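Local coordinates for protein putative metal-dependent phosphoesterase (Bifidobacterium adolescentis, PDB 3O0F) that hydrolyses phosphoesters with the help of a cluster of bound iron and zinc ions and holds adenosine monophosphate beside them, at residues V22-T27 with A48-T53. Numbering follows the deposited sequence.
Sequences VFSDGT and ADHDTT. With ZN (zinc ion), chain C; AMP (adenosine monophosphate), chain B.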
loop_
_atom_site.group_PDB
_atom_site.type_symbol
_atom_site.label_atom_id
_atom_site.label_comp_id
_atom_site.label_asym_id
_atom_site.label_seq_id
_atom_site.Cartn_x
_atom_site.Cartn_y
_atom_site.Cartn_z
ATOM N N VAL A 22 -9.725 6.379 -1.780
ATOM C CA VAL A 22 -10.998 5.643 -1.731
ATOM C C VAL A 22 -11.074 4.366 -2.577
ATOM O O VAL A 22 -11.915 3.525 -2.306
ATOM C CB VAL A 22 -12.219 6.572 -2.169
ATOM C CG1 VAL A 22 -12.488 7.648 -1.108
ATOM C CG2 VAL A 22 -12.009 7.167 -3.546
ATOM N N PHE A 23 -10.213 4.203 -3.583
ATOM C CA PHE A 23 -10.155 2.919 -4.320
ATOM C C PHE A 23 -9.577 1.777 -3.477
ATOM O O PHE A 23 -9.671 0.597 -3.862
ATOM C CB PHE A 23 -9.466 3.061 -5.656
ATOM C CG PHE A 23 -10.247 3.859 -6.627
ATOM C CD1 PHE A 23 -11.240 3.262 -7.400
ATOM C CD2 PHE A 23 -10.022 5.225 -6.759
ATOM C CE1 PHE A 23 -12.018 4.036 -8.256
ATOM C CE2 PHE A 23 -10.778 5.984 -7.626
ATOM C CZ PHE A 23 -11.774 5.373 -8.377
ATOM N N SER A 24 -9.032 2.097 -2.305
ATOM C CA SER A 24 -8.851 1.069 -1.258
ATOM C C SER A 24 -9.286 1.593 0.113
ATOM O O SER A 24 -10.493 1.700 0.370
ATOM C CB SER A 24 -7.424 0.467 -1.252
ATOM O OG SER A 24 -6.395 1.421 -1.112
ATOM N N ASP A 25 -8.325 1.926 0.983
ATOM C CA ASP A 25 -8.634 2.310 2.344
ATOM C C ASP A 25 -8.348 3.769 2.735
ATOM O O ASP A 25 -8.370 4.102 3.919
ATOM C CB ASP A 25 -8.012 1.328 3.343
ATOM C CG ASP A 25 -6.495 1.218 3.251
ATOM O OD1 ASP A 25 -5.849 1.763 2.302
ATOM O OD2 ASP A 25 -5.916 0.554 4.179
ATOM N N GLY A 26 -8.041 4.619 1.746
ATOM C CA GLY A 26 -7.875 6.037 1.978
ATOM C C GLY A 26 -9.274 6.663 1.995
ATOM O O GLY A 26 -10.248 6.002 1.695
ATOM N N THR A 27 -9.364 7.921 2.410
ATOM C CA THR A 27 -10.648 8.615 2.543
ATOM C C THR A 27 -10.888 9.629 1.410
ATOM O O THR A 27 -12.000 10.185 1.274
ATOM C CB THR A 27 -10.801 9.297 3.929
ATOM O OG1 THR A 27 -9.859 10.361 4.075
ATOM C CG2 THR A 27 -10.634 8.293 5.057
ATOM N N ALA A 48 -0.991 4.299 -4.798
ATOM C CA ALA A 48 -0.504 2.942 -4.439
ATOM C C ALA A 48 -1.570 2.178 -3.699
ATOM O O ALA A 48 -1.298 1.559 -2.669
ATOM C CB ALA A 48 0.774 3.026 -3.575
ATOM N N ASP A 49 -2.801 2.223 -4.194
ATOM C CA ASP A 49 -3.858 1.480 -3.527
ATOM C C ASP A 49 -3.623 -0.044 -3.453
ATOM O O ASP A 49 -2.918 -0.616 -4.283
ATOM C CB ASP A 49 -5.209 1.758 -4.197
ATOM C CG ASP A 49 -5.714 3.165 -3.908
ATOM O OD1 ASP A 49 -5.858 3.481 -2.701
ATOM O OD2 ASP A 49 -5.952 3.923 -4.875
ATOM N N HIS A 50 -4.249 -0.676 -2.460
ATOM C CA HIS A 50 -4.110 -2.114 -2.194
ATOM C C HIS A 50 -4.717 -2.940 -3.331
ATOM O O HIS A 50 -5.873 -2.744 -3.670
ATOM C CB HIS A 50 -4.847 -2.471 -0.906
ATOM C CG HIS A 50 -4.270 -1.834 0.302
ATOM N ND1 HIS A 50 -3.165 -2.349 0.944
ATOM C CD2 HIS A 50 -4.630 -0.723 0.992
ATOM C CE1 HIS A 50 -2.859 -1.572 1.965
ATOM N NE2 HIS A 50 -3.745 -0.600 2.029
ATOM N N ASP A 51 -3.908 -3.817 -3.929
ATOM C CA ASP A 51 -4.367 -4.891 -4.851
ATOM C C ASP A 51 -5.265 -4.431 -6.030
ATOM O O ASP A 51 -6.244 -5.085 -6.368
ATOM C CB ASP A 51 -5.044 -5.979 -4.018
ATOM C CG ASP A 51 -4.163 -6.451 -2.881
ATOM O OD1 ASP A 51 -3.035 -6.898 -3.183
ATOM O OD2 ASP A 51 -4.568 -6.369 -1.692
ATOM N N THR A 52 -4.937 -3.274 -6.605
ATOM C CA THR A 52 -5.763 -2.663 -7.639
ATOM C C THR A 52 -5.019 -1.589 -8.439
ATOM O O THR A 52 -4.060 -0.961 -7.950
ATOM C CB THR A 52 -7.038 -2.006 -7.022
ATOM O OG1 THR A 52 -7.971 -1.661 -8.062
ATOM C CG2 THR A 52 -6.669 -0.738 -6.178
ATOM N N THR A 53 -5.520 -1.357 -9.656
ATOM C CA THR A 53 -5.183 -0.162 -10.459
ATOM C C THR A 53 -6.420 0.683 -10.729
ATOM O O THR A 53 -6.428 1.514 -11.642
ATOM C CB THR A 53 -4.596 -0.593 -11.828
ATOM O OG1 THR A 53 -5.577 -1.385 -12.527
ATOM C CG2 THR A 53 -3.352 -1.413 -11.610
HETATM ZN ZN ZN C . -3.886 1.052 3.354
HETATM P P AMP B . -6.319 -6.070 6.027
HETATM O O1P AMP B . -5.339 -6.111 4.912
HETATM O O2P AMP B . -7.718 -6.125 5.471
HETATM O O3P AMP B . -6.053 -7.070 7.154
HETATM O "O5'" AMP B . -6.184 -4.614 6.692
HETATM C "C5'" AMP B . -5.010 -4.261 7.381
HETATM C "C4'" AMP B . -4.587 -2.923 6.854
HETATM O "O4'" AMP B . -5.374 -1.833 7.405
HETATM C "C3'" AMP B . -3.125 -2.650 7.192
HETATM O "O3'" AMP B . -2.354 -2.769 6.003
HETATM C "C2'" AMP B . -3.244 -1.191 7.599
HETATM O "O2'" AMP B . -2.140 -0.365 7.970
HETATM C "C1'" AMP B . -4.601 -0.659 7.162
HETATM N N9 AMP B . -5.039 0.519 7.933
HETATM C C8 AMP B . -5.664 1.576 7.410
HETATM N N7 AMP B . -5.941 2.480 8.373
HETATM C C5 AMP B . -5.486 1.996 9.540
HETATM C C6 AMP B . -5.452 2.448 10.942
HETATM N N6 AMP B . -5.977 3.659 11.319
HETATM N N1 AMP B . -4.896 1.608 11.838
HETATM C C2 AMP B . -4.374 0.411 11.518
HETATM N N3 AMP B . -4.366 -0.056 10.262
HETATM C C4 AMP B . -4.890 0.686 9.249
#
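The hydroxyl of S24 joins the two loops: OG donates to OD1 of D49 at 2.7 Å and accepts a weak bond from the backbone N of H50 at 3.3 Å. It reaches the carboxylate on its anti side, 26° out of plane; two donors from the loop after strand 15-19, S24 OG and the backbone N-H of T21, thus grip one oxygen, D49 OD1. A chi1 of 56° puts S24 OG between its own backbone N and carbonyl carbon, where it meets both D49 OD1 and H50 N. Beside this, the CB of F23 rests against D49 OD2, and the methyl CG2 of T52 lies near the carbonyl O of F23.

One residue further along each loop, D25 and H50 meet at the zinc ion. D25 clasps the metal with both oxygens, OD1 at 2.3 Å and OD2 at 2.2 Å, while H50 NE2 binds it at 2.1 Å. The carboxylate stands 78° from the imidazole plane, and its OD1 comes in at the ring edge, 3.1 Å from H50 CD2. S24 OG lies near that ring plane too, so the serine borders the ligand histidine as well as bonding its backbone. H263 adds a third protein ligand to the zinc, and D25 OD2 sits 3.4 Å from C8 of the AMP base. Two loops, leaving the C-terminal ends of neighbouring parallel strands 15-19 and 44-47, thus build one flank of the trinuclear metal site of a PHP-domain phosphoesterase.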